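Local coordinates for protein probable intron-encoded endonuclease 1 (Wickerhamomyces canadensis, PDB 6X1J) that cuts DNA at a long recognition sequence as a LAGLIDADG homing endonuclease, serving the homing of an intron in the mitochondrial 21S rRNA gene, at residues I6-G14 against L21-W29; N155-L163 against M223-V231. All coordinates share one frame; numbering follows the deposited sequence. Where two conformers were deposited one is given.

Interaction 1: I6-G14 against L21-W29. With nucleotides of chain C.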
loop_
_atom_site.group_PDB
_atom_site.type_symbol
_atom_site.label_atom_id
_atom_site.label_comp_id
_atom_site.label_asym_id
_atom_site.label_seq_id
_atom_site.Cartn_x
_atom_site.Cartn_y
_atom_site.Cartn_z
ATOM N N ILE A 6 22.139 -5.080 22.229
ATOM C CA ILE A 6 22.094 -5.607 20.826
ATOM C C ILE A 6 20.883 -6.545 20.702
ATOM O O ILE A 6 21.078 -7.707 20.363
ATOM C CB ILE A 6 23.421 -6.312 20.466
ATOM C CG1 ILE A 6 24.655 -5.692 21.153
ATOM C CG2 ILE A 6 23.567 -6.349 18.953
ATOM C CD1 ILE A 6 24.996 -6.240 22.536
ATOM N N ILE A 7 19.679 -6.035 20.957
ATOM C CA ILE A 7 18.456 -6.827 21.286
ATOM C C ILE A 7 17.910 -7.489 20.021
ATOM O O ILE A 7 17.653 -6.768 19.029
ATOM C CB ILE A 7 17.382 -5.921 21.915
ATOM C CG1 ILE A 7 17.905 -5.183 23.148
ATOM C CG2 ILE A 7 16.105 -6.689 22.219
ATOM C CD1 ILE A 7 17.217 -3.866 23.400
ATOM N N ASN A 8 17.683 -8.801 20.084
ATOM C CA ASN A 8 17.023 -9.616 19.026
ATOM C C ASN A 8 15.497 -9.484 19.205
ATOM O O ASN A 8 15.008 -9.451 20.364
ATOM C CB ASN A 8 17.587 -11.046 19.059
ATOM C CG ASN A 8 17.002 -11.996 18.032
ATOM O OD1 ASN A 8 15.965 -11.730 17.414
ATOM N ND2 ASN A 8 17.654 -13.138 17.864
ATOM N N LYS A 9 14.759 -9.412 18.095
ATOM C CA LYS A 9 13.279 -9.233 18.073
ATOM C C LYS A 9 12.590 -10.503 18.584
ATOM O O LYS A 9 11.480 -10.379 19.153
ATOM C CB LYS A 9 12.827 -8.900 16.644
ATOM C CG LYS A 9 11.341 -8.616 16.458
ATOM C CD LYS A 9 10.978 -8.398 15.004
ATOM C CE LYS A 9 10.926 -9.682 14.208
ATOM N NZ LYS A 9 10.686 -9.427 12.770
ATOM N N LYS A 10 13.201 -11.664 18.310
ATOM C CA LYS A 10 12.851 -13.012 18.851
ATOM C C LYS A 10 12.376 -12.890 20.307
ATOM O O LYS A 10 11.316 -13.451 20.635
ATOM C CB LYS A 10 14.085 -13.924 18.802
ATOM C CG LYS A 10 14.077 -15.052 17.774
ATOM C CD LYS A 10 13.878 -16.434 18.400
ATOM C CE LYS A 10 12.555 -17.098 18.057
ATOM N NZ LYS A 10 12.657 -17.903 16.816
ATOM N N ASP A 11 13.146 -12.161 21.123
ATOM C CA ASP A 11 13.001 -12.045 22.601
ATOM C C ASP A 11 11.762 -11.206 22.956
ATOM O O ASP A 11 11.218 -11.389 24.064
ATOM C CB ASP A 11 14.287 -11.472 23.214
ATOM C CG ASP A 11 15.544 -12.296 22.942
ATOM O OD1 ASP A 11 15.438 -13.542 22.895
ATOM O OD2 ASP A 11 16.624 -11.692 22.772
ATOM N N LEU A 12 11.301 -10.325 22.063
ATOM C CA LEU A 12 10.163 -9.412 22.367
ATOM C C LEU A 12 8.847 -10.198 22.308
ATOM O O LEU A 12 7.832 -9.712 22.860
ATOM C CB LEU A 12 10.172 -8.242 21.380
ATOM C CG LEU A 12 11.186 -7.133 21.663
ATOM C CD1 LEU A 12 12.570 -7.683 21.988
ATOM C CD2 LEU A 12 11.267 -6.183 20.480
ATOM N N LEU A 13 8.856 -11.370 21.675
ATOM C CA LEU A 13 7.619 -12.139 21.357
ATOM C C LEU A 13 6.864 -12.545 22.640
ATOM O O LEU A 13 7.364 -13.442 23.363
ATOM C CB LEU A 13 8.009 -13.365 20.522
ATOM C CG LEU A 13 6.853 -14.287 20.122
ATOM C CD1 LEU A 13 5.695 -13.509 19.490
ATOM C CD2 LEU A 13 7.351 -15.373 19.179
ATOM N N GLY A 14 5.698 -11.927 22.888
ATOM C CA GLY A 14 4.780 -12.242 24.005
ATOM C C GLY A 14 4.945 -11.316 25.210
ATOM O O GLY A 14 4.093 -11.397 26.123
ATOM N N LEU A 21 12.605 -3.733 27.305
ATOM C CA LEU A 21 13.251 -4.454 26.164
ATOM C C LEU A 21 12.697 -3.923 24.815
ATOM O O LEU A 21 13.502 -3.569 23.930
ATOM C CB LEU A 21 13.006 -5.960 26.327
ATOM C CG LEU A 21 14.202 -6.785 26.801
ATOM C CD1 LEU A 21 13.766 -8.149 27.322
ATOM C CD2 LEU A 21 15.224 -6.943 25.686
ATOM N N ILE A 22 11.372 -3.791 24.694
ATOM C CA ILE A 22 10.694 -3.286 23.459
ATOM C C ILE A 22 11.191 -1.857 23.191
ATOM O O ILE A 22 11.661 -1.601 22.053
ATOM C CB ILE A 22 9.154 -3.342 23.567
ATOM C CG1 ILE A 22 8.610 -4.755 23.797
ATOM C CG2 ILE A 22 8.549 -2.713 22.329
ATOM C CD1 ILE A 22 7.117 -4.801 24.103
ATOM N N LYS A 23 11.112 -0.965 24.191
ATOM C CA LYS A 23 11.516 0.459 24.025
ATOM C C LYS A 23 13.010 0.515 23.685
ATOM O O LYS A 23 13.387 1.341 22.819
ATOM C CB LYS A 23 11.204 1.299 25.257
ATOM C CG LYS A 23 9.805 1.096 25.795
ATOM C CD LYS A 23 9.344 2.183 26.703
ATOM C CE LYS A 23 8.072 1.749 27.389
ATOM N NZ LYS A 23 7.219 2.894 27.761
ATOM N N ASP A 24 13.824 -0.333 24.321
ATOM C CA ASP A 24 15.284 -0.400 24.046
ATOM C C ASP A 24 15.512 -0.939 22.623
ATOM O O ASP A 24 16.397 -0.419 21.946
ATOM C CB ASP A 24 16.016 -1.194 25.140
ATOM C CG ASP A 24 16.155 -0.445 26.462
ATOM O OD1 ASP A 24 16.042 0.811 26.454
ATOM O OD2 ASP A 24 16.387 -1.112 27.495
ATOM N N TYR A 25 14.757 -1.959 22.186
ATOM C CA TYR A 25 14.812 -2.519 20.804
ATOM C C TYR A 25 14.568 -1.410 19.750
ATOM O O TYR A 25 15.368 -1.343 18.770
ATOM C CB TYR A 25 13.836 -3.697 20.653
ATOM C CG TYR A 25 13.711 -4.230 19.241
ATOM C CD1 TYR A 25 14.669 -5.081 18.699
ATOM C CD2 TYR A 25 12.642 -3.862 18.429
ATOM C CE1 TYR A 25 14.560 -5.566 17.404
ATOM C CE2 TYR A 25 12.516 -4.338 17.135
ATOM C CZ TYR A 25 13.480 -5.189 16.619
ATOM O OH TYR A 25 13.352 -5.661 15.342
ATOM N N LYS A 26 13.563 -0.541 19.962
ATOM C CA LYS A 26 13.157 0.548 19.009
ATOM C C LYS A 26 14.299 1.503 18.659
ATOM O O LYS A 26 14.352 1.930 17.494
ATOM C CB LYS A 26 12.008 1.365 19.576
ATOM C CG LYS A 26 10.734 0.555 19.610
ATOM C CD LYS A 26 9.586 1.338 20.123
ATOM C CE LYS A 26 8.414 0.414 20.297
ATOM N NZ LYS A 26 7.180 1.153 20.589
ATOM N N LYS A 27 15.179 1.835 19.609
ATOM C CA LYS A 27 16.276 2.813 19.369
ATOM C C LYS A 27 17.301 2.205 18.402
ATOM O O LYS A 27 18.227 2.926 17.965
ATOM C CB LYS A 27 17.004 3.190 20.662
ATOM C CG LYS A 27 16.145 3.410 21.901
ATOM C CD LYS A 27 16.973 3.989 23.044
ATOM C CE LYS A 27 16.316 3.887 24.400
ATOM N NZ LYS A 27 14.918 4.376 24.353
ATOM N N GLN A 28 17.172 0.921 18.063
ATOM C CA GLN A 28 18.068 0.273 17.065
ATOM C C GLN A 28 17.691 0.793 15.664
ATOM O O GLN A 28 18.436 0.478 14.686
ATOM C CB GLN A 28 18.017 -1.259 17.199
ATOM C CG GLN A 28 18.907 -1.827 18.303
ATOM C CD GLN A 28 18.479 -3.160 18.876
ATOM O OE1 GLN A 28 19.091 -3.684 19.807
ATOM N NE2 GLN A 28 17.394 -3.712 18.363
ATOM N N TRP A 29 16.589 1.556 15.562
ATOM C CA TRP A 29 16.060 2.137 14.297
ATOM C C TRP A 29 15.500 3.540 14.536
ATOM O O TRP A 29 14.670 3.696 15.458
ATOM C CB TRP A 29 14.973 1.216 13.699
ATOM C CG TRP A 29 15.595 -0.011 13.128
ATOM C CD1 TRP A 29 16.325 -0.114 11.975
ATOM C CD2 TRP A 29 15.682 -1.277 13.786
ATOM N NE1 TRP A 29 16.814 -1.386 11.845
ATOM C CE2 TRP A 29 16.454 -2.117 12.951
ATOM C CE3 TRP A 29 15.160 -1.774 14.983
ATOM C CZ2 TRP A 29 16.712 -3.448 13.275
ATOM C CZ3 TRP A 29 15.423 -3.083 15.309
ATOM C CH2 TRP A 29 16.196 -3.901 14.472
ATOM P P DT C 6 4.630 4.055 25.062
ATOM O OP1 DT C 6 6.047 3.623 24.919
ATOM O OP2 DT C 6 4.096 5.272 24.376
ATOM O "O5'" DT C 6 3.779 2.790 24.624
ATOM C "C5'" DT C 6 4.231 1.449 24.915
ATOM C "C4'" DT C 6 3.172 0.475 24.454
ATOM O "O4'" DT C 6 1.979 0.547 25.277
ATOM C "C3'" DT C 6 2.687 0.646 23.007
ATOM O "O3'" DT C 6 2.742 -0.595 22.316
ATOM C "C2'" DT C 6 1.258 1.133 23.146
ATOM C "C1'" DT C 6 0.862 0.420 24.417
ATOM N N1 DT C 6 -0.346 0.861 25.141
ATOM C C2 DT C 6 -1.006 -0.114 25.849
ATOM O O2 DT C 6 -0.620 -1.271 25.902
ATOM N N3 DT C 6 -2.135 0.314 26.500
ATOM C C4 DT C 6 -2.678 1.581 26.485
ATOM O O4 DT C 6 -3.713 1.809 27.107
ATOM C C5 DT C 6 -1.934 2.558 25.716
ATOM C C7 DT C 6 -2.437 3.964 25.643
ATOM C C6 DT C 6 -0.817 2.154 25.094
ATOM P P DA C 7 3.717 -0.728 21.048
ATOM O OP1 DA C 7 5.123 -0.494 21.465
ATOM O OP2 DA C 7 3.114 0.137 19.956
ATOM O "O5'" DA C 7 3.554 -2.271 20.689
ATOM C "C5'" DA C 7 4.356 -3.291 21.319
ATOM C "C4'" DA C 7 3.533 -4.549 21.452
ATOM O "O4'" DA C 7 2.372 -4.261 22.267
ATOM C "C3'" DA C 7 2.996 -5.125 20.137
ATOM O "O3'" DA C 7 3.320 -6.534 20.076
ATOM C "C2'" DA C 7 1.537 -4.686 20.134
ATOM C "C1'" DA C 7 1.169 -4.609 21.607
ATOM N N9 DA C 7 0.194 -3.568 21.926
ATOM C C8 DA C 7 0.263 -2.264 21.503
ATOM N N7 DA C 7 -0.730 -1.519 21.925
ATOM C C5 DA C 7 -1.501 -2.388 22.683
ATOM C C6 DA C 7 -2.679 -2.199 23.423
ATOM N N6 DA C 7 -3.314 -1.031 23.503
ATOM N N1 DA C 7 -3.200 -3.266 24.069
ATOM C C2 DA C 7 -2.552 -4.435 23.990
ATOM N N3 DA C 7 -1.422 -4.732 23.342
ATOM C C4 DA C 7 -0.938 -3.650 22.706
#
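Leu-12 lays its CD2 methyl on one face of the Tyr-25 ring, 3.4 Å from Tyr-25 CG, the two side chains meeting at about a right angle. With Tyr-25 CG anti to the backbone N (chi1 174°), the ring projects from the helix beneath Leu-12 CD2. At the ring edge, in its plane, sits Ile-7 O, 3.4 Å from Tyr-25 CD1. Lys-9 runs past the phenol end, with its CB 3.5 Å from Tyr-25 OH; that hydroxyl bonds to Glu-80 O, while Lys-9 NZ goes on to Asp-79 and Val-82 O. Ile-7 packs on the helix beside the ring: its CD1 nestles against Asp-24 CB at 3.4 Å, and its CG2 meets Leu-21 CD2 at 3.6 Å. Next to this packing the carboxamide of Gln-28 grips the backbone of Ile-7 twice. Ile-7 N donates to Gln-28 OE1 (2.7 Å), and Gln-28 NE2 returns a bond to Ile-7 O (3.1 Å) on a lone pair in the carbonyl plane, which fixes which way round the amide lies. On the DNA side of the helix, Lys-23 NZ and Lys-26 NZ bond to the phosphates of DT6 and DA7 of chain C. The N-terminal segment thus packs against helix 20-26, with Phe-107 touching Tyr-25 and Lys-26 from the loop after strand 98-105, and Asp-79 and Glu-80 following helix 68-77.

Interaction 2: N155-L163 against M223-V231. With nucleotides of chain C.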
loop_
_atom_site.group_PDB
_atom_site.type_symbol
_atom_site.label_atom_id
_atom_site.label_comp_id
_atom_site.label_asym_id
_atom_site.label_seq_id
_atom_site.Cartn_x
_atom_site.Cartn_y
_atom_site.Cartn_z
ATOM N N ASN A 155 -12.451 -10.088 -19.205
ATOM C CA ASN A 155 -12.463 -11.211 -20.182
ATOM C C ASN A 155 -11.019 -11.715 -20.338
ATOM O O ASN A 155 -10.170 -11.019 -20.953
ATOM C CB ASN A 155 -13.118 -10.850 -21.527
ATOM C CG ASN A 155 -12.886 -11.884 -22.621
ATOM O OD1 ASN A 155 -12.335 -12.961 -22.379
ATOM N ND2 ASN A 155 -13.265 -11.555 -23.848
ATOM N N LYS A 156 -10.839 -12.997 -20.040
ATOM C CA LYS A 156 -9.533 -13.710 -20.038
ATOM C C LYS A 156 -8.886 -13.673 -21.426
ATOM O O LYS A 156 -7.651 -13.762 -21.493
ATOM C CB LYS A 156 -9.729 -15.159 -19.571
ATOM C CG LYS A 156 -10.589 -15.338 -18.321
ATOM C CD LYS A 156 -10.254 -16.578 -17.512
ATOM C CE LYS A 156 -10.979 -16.592 -16.186
ATOM N NZ LYS A 156 -12.408 -16.267 -16.392
ATOM N N LYS A 157 -9.686 -13.588 -22.492
ATOM C CA LYS A 157 -9.138 -13.632 -23.885
ATOM C C LYS A 157 -9.049 -12.218 -24.495
ATOM O O LYS A 157 -8.630 -12.124 -25.654
ATOM C CB LYS A 157 -9.940 -14.574 -24.796
ATOM C CG LYS A 157 -10.821 -15.578 -24.066
ATOM C CD LYS A 157 -11.108 -16.840 -24.842
ATOM C CE LYS A 157 -12.328 -17.565 -24.312
ATOM N NZ LYS A 157 -12.514 -18.872 -24.985
ATOM N N THR A 158 -9.365 -11.155 -23.752
ATOM C CA THR A 158 -9.409 -9.774 -24.299
ATOM C C THR A 158 -8.047 -9.402 -24.896
ATOM O O THR A 158 -6.991 -10.010 -24.540
ATOM C CB THR A 158 -9.791 -8.735 -23.250
ATOM O OG1 THR A 158 -10.082 -7.520 -23.956
ATOM C CG2 THR A 158 -8.692 -8.548 -22.217
ATOM N N LYS A 159 -8.063 -8.409 -25.766
ATOM C CA LYS A 159 -6.819 -7.803 -26.298
ATOM C C LYS A 159 -6.663 -6.419 -25.654
ATOM O O LYS A 159 -5.683 -5.741 -25.959
ATOM C CB LYS A 159 -6.902 -7.827 -27.827
ATOM C CG LYS A 159 -7.015 -9.231 -28.427
ATOM C CD LYS A 159 -5.673 -9.832 -28.820
ATOM C CE LYS A 159 -5.703 -11.333 -29.049
ATOM N NZ LYS A 159 -4.485 -11.815 -29.759
ATOM N N ASN A 160 -7.666 -5.976 -24.905
ATOM C CA ASN A 160 -7.666 -4.632 -24.270
ATOM C C ASN A 160 -6.941 -4.747 -22.929
ATOM O O ASN A 160 -7.571 -5.240 -21.978
ATOM C CB ASN A 160 -9.067 -4.095 -24.003
ATOM C CG ASN A 160 -9.102 -2.661 -23.508
ATOM O OD1 ASN A 160 -8.055 -1.985 -23.382
ATOM N ND2 ASN A 160 -10.326 -2.194 -23.254
ATOM N N LYS A 161 -5.703 -4.257 -22.868
ATOM C CA LYS A 161 -4.823 -4.336 -21.655
ATOM C C LYS A 161 -4.835 -3.021 -20.856
ATOM O O LYS A 161 -3.839 -2.751 -20.087
ATOM C CB LYS A 161 -3.398 -4.648 -22.107
ATOM C CG LYS A 161 -3.257 -5.951 -22.870
ATOM C CD LYS A 161 -1.858 -6.195 -23.397
ATOM C CE LYS A 161 -1.781 -7.473 -24.206
ATOM N NZ LYS A 161 -0.478 -8.160 -24.063
ATOM N N SER A 162 -5.901 -2.220 -21.000
ATOM C CA SER A 162 -6.212 -1.088 -20.100
ATOM C C SER A 162 -6.233 -1.584 -18.639
ATOM O O SER A 162 -6.683 -2.715 -18.358
ATOM C CB SER A 162 -7.492 -0.418 -20.513
ATOM O OG SER A 162 -7.321 0.203 -21.787
ATOM N N LEU A 163 -5.683 -0.773 -17.740
ATOM C CA LEU A 163 -5.603 -1.029 -16.284
ATOM C C LEU A 163 -6.255 0.120 -15.517
ATOM O O LEU A 163 -6.535 1.150 -16.099
ATOM C CB LEU A 163 -4.132 -1.162 -15.901
ATOM C CG LEU A 163 -3.398 -2.298 -16.607
ATOM C CD1 LEU A 163 -1.893 -2.186 -16.366
ATOM C CD2 LEU A 163 -3.946 -3.647 -16.142
ATOM N N MET A 223 1.312 -11.956 -7.382
ATOM C CA MET A 223 0.511 -10.756 -7.786
ATOM C C MET A 223 0.627 -10.450 -9.297
ATOM O O MET A 223 -0.023 -9.468 -9.794
ATOM C CB MET A 223 0.912 -9.554 -6.914
ATOM C CG MET A 223 0.451 -9.699 -5.460
ATOM S SD MET A 223 -1.318 -9.965 -5.319
ATOM C CE MET A 223 -1.726 -9.606 -3.614
ATOM N N LYS A 224 1.354 -11.242 -10.062
ATOM C CA LYS A 224 1.529 -10.933 -11.507
ATOM C C LYS A 224 0.174 -10.986 -12.223
ATOM O O LYS A 224 0.037 -10.294 -13.235
ATOM C CB LYS A 224 2.449 -11.924 -12.203
ATOM C CG LYS A 224 3.868 -11.929 -11.691
ATOM C CD LYS A 224 4.713 -10.866 -12.313
ATOM C CE LYS A 224 6.194 -11.155 -12.167
ATOM N NZ LYS A 224 6.939 -9.926 -11.809
ATOM N N TYR A 225 -0.798 -11.726 -11.681
ATOM C CA TYR A 225 -2.093 -11.967 -12.346
ATOM C C TYR A 225 -2.847 -10.645 -12.560
ATOM O O TYR A 225 -3.709 -10.596 -13.475
ATOM C CB TYR A 225 -2.950 -12.954 -11.561
ATOM C CG TYR A 225 -3.608 -12.386 -10.346
ATOM C CD1 TYR A 225 -2.949 -12.397 -9.130
ATOM C CD2 TYR A 225 -4.877 -11.831 -10.409
ATOM C CE1 TYR A 225 -3.554 -11.889 -7.993
ATOM C CE2 TYR A 225 -5.489 -11.306 -9.280
ATOM C CZ TYR A 225 -4.817 -11.326 -8.066
ATOM O OH TYR A 225 -5.388 -10.811 -6.933
ATOM N N LYS A 226 -2.568 -9.607 -11.762
ATOM C CA LYS A 226 -3.334 -8.327 -11.835
ATOM C C LYS A 226 -2.941 -7.614 -13.123
ATOM O O LYS A 226 -3.710 -6.783 -13.570
ATOM C CB LYS A 226 -3.073 -7.430 -10.621
ATOM C CG LYS A 226 -3.635 -7.935 -9.305
ATOM C CD LYS A 226 -3.634 -6.889 -8.223
ATOM C CE LYS A 226 -4.994 -6.261 -8.083
ATOM N NZ LYS A 226 -5.092 -5.390 -6.894
ATOM N N LEU A 227 -1.805 -7.997 -13.696
ATOM C CA LEU A 227 -1.064 -7.314 -14.788
ATOM C C LEU A 227 -1.052 -8.171 -16.069
ATOM O O LEU A 227 -0.839 -7.615 -17.176
ATOM C CB LEU A 227 0.367 -7.107 -14.259
ATOM C CG LEU A 227 1.265 -6.157 -15.035
ATOM C CD1 LEU A 227 0.789 -4.736 -14.844
ATOM C CD2 LEU A 227 2.725 -6.266 -14.601
ATOM N N LEU A 228 -1.191 -9.481 -15.935
ATOM C CA LEU A 228 -0.933 -10.463 -17.017
ATOM C C LEU A 228 -2.164 -10.599 -17.942
ATOM O O LEU A 228 -3.245 -10.829 -17.455
ATOM C CB LEU A 228 -0.604 -11.809 -16.364
ATOM C CG LEU A 228 0.706 -12.464 -16.805
ATOM C CD1 LEU A 228 0.909 -13.798 -16.089
ATOM C CD2 LEU A 228 0.763 -12.661 -18.318
ATOM N N PHE A 229 -1.983 -10.474 -19.243
ATOM C CA PHE A 229 -2.980 -10.871 -20.275
ATOM C C PHE A 229 -2.336 -11.896 -21.206
ATOM O O PHE A 229 -1.093 -12.050 -21.162
ATOM C CB PHE A 229 -3.445 -9.656 -21.075
ATOM C CG PHE A 229 -4.092 -8.570 -20.253
ATOM C CD1 PHE A 229 -3.322 -7.587 -19.638
ATOM C CD2 PHE A 229 -5.477 -8.535 -20.096
ATOM C CE1 PHE A 229 -3.940 -6.570 -18.922
ATOM C CE2 PHE A 229 -6.089 -7.518 -19.386
ATOM C CZ PHE A 229 -5.314 -6.549 -18.780
ATOM N N ASN A 230 -3.145 -12.542 -22.048
ATOM C CA ASN A 230 -2.651 -13.376 -23.175
ATOM C C ASN A 230 -1.704 -12.537 -24.038
ATOM O O ASN A 230 -2.017 -11.363 -24.308
ATOM C CB ASN A 230 -3.812 -13.956 -23.984
ATOM C CG ASN A 230 -4.714 -14.810 -23.115
ATOM O OD1 ASN A 230 -4.225 -15.674 -22.391
ATOM N ND2 ASN A 230 -6.010 -14.528 -23.135
ATOM N N VAL A 231 -0.581 -13.115 -24.458
ATOM C CA VAL A 231 0.354 -12.423 -25.390
ATOM C C VAL A 231 -0.377 -12.233 -26.723
ATOM O O VAL A 231 -0.730 -13.199 -27.395
ATOM C CB VAL A 231 1.683 -13.176 -25.562
ATOM C CG1 VAL A 231 2.544 -12.538 -26.645
ATOM C CG2 VAL A 231 2.449 -13.264 -24.248
ATOM O OXT VAL A 231 -0.631 -11.101 -27.137
ATOM P P DC C 18 -8.875 -7.419 -8.698
ATOM O OP1 DC C 18 -8.030 -8.500 -8.120
ATOM O OP2 DC C 18 -8.387 -6.724 -9.918
ATOM O "O5'" DC C 18 -10.301 -8.000 -9.110
ATOM C "C5'" DC C 18 -11.104 -8.627 -8.147
ATOM C "C4'" DC C 18 -12.494 -8.816 -8.694
ATOM O "O4'" DC C 18 -13.190 -7.555 -8.783
ATOM C "C3'" DC C 18 -12.647 -9.492 -10.059
ATOM O "O3'" DC C 18 -13.239 -10.775 -9.904
ATOM C "C2'" DC C 18 -13.441 -8.479 -10.886
ATOM C "C1'" DC C 18 -14.123 -7.629 -9.834
ATOM N N1 DC C 18 -14.465 -6.252 -10.224
ATOM C C2 DC C 18 -15.780 -5.802 -10.078
ATOM O O2 DC C 18 -16.639 -6.574 -9.624
ATOM N N3 DC C 18 -16.090 -4.546 -10.457
ATOM C C4 DC C 18 -15.136 -3.730 -10.912
ATOM N N4 DC C 18 -15.485 -2.478 -11.237
ATOM C C5 DC C 18 -13.784 -4.155 -11.042
ATOM C C6 DC C 18 -13.492 -5.405 -10.670
HETATM O O HOH W 1 -6.251 -11.852 -22.587
HETATM O O HOH W 2 -4.251 -10.181 -25.312
#
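Phe-229 lays its ring against Lys-161, whose chain lies along one face of it. Phe-229 CG is anti to the carbonyl carbon (chi1 -59°), which carries the ring in under the Lys-161 chain. Phe-229 CB is 4.1 Å from Lys-161 CG; ring atoms CG and CD1 follow beneath that same methylene, Phe-229 CD1 nearest to Lys-161 CG at 3.6 Å. Phe-229 CD2 meets the Thr-158 methyl, CG2, at 3.9 Å. Farther out, Phe-229 CE1 has Leu-163 CD2 at the ring edge, Phe-229 CE2 approaches Asn-160 O at 3.8 Å, and CZ ends near Lys-161 CA. Lys-161 CA makes a CH-pi contact over the face, 23° off the ring normal; Lys-151 adds a cation-pi partner. With an alanine in place of Phe-229, the Lys-161 chain, the Thr-158 methyl and Leu-163 CD2 would be likely to lose the surface they share, and Lys-151 its aromatic mate. One water joins Lys-156 O and Thr-158 O to Asn-230 N. Ser-162 N and Ser-162 OG both bond to Asn-160 OD1, holding that carboxamide. Asx turns begin at Asn-155 and Asn-160, with an ST turn at Thr-158, whose OG1 also bonds to Asp-153 OD2: a turn-rich connection between strands 149-151 and 163-165 of a LAGLIDADG DNA-binding sheet.

Interaction 1 joins the start of the modelled chain to helix 20-26; interaction 2 comes later and brings the C-terminal tail onto the loop between strands 149-151 and 163-165, at the edge of the second four-stranded antiparallel sheet. They lie on opposite sides of the chain's centre, with their centres 44 Å apart and nearest atoms about 21 Å apart, and do not touch. The first sheet, with the same strand order 1-2-4-3, and the potassium sites at Gly-46, Asp-47, Asp-147 and Asp-148 lie between the two contacts. The N-terminal segment and the C-terminal tail each pack on their own half of this single-chain enzyme, and each contact region has residues near the DNA backbone.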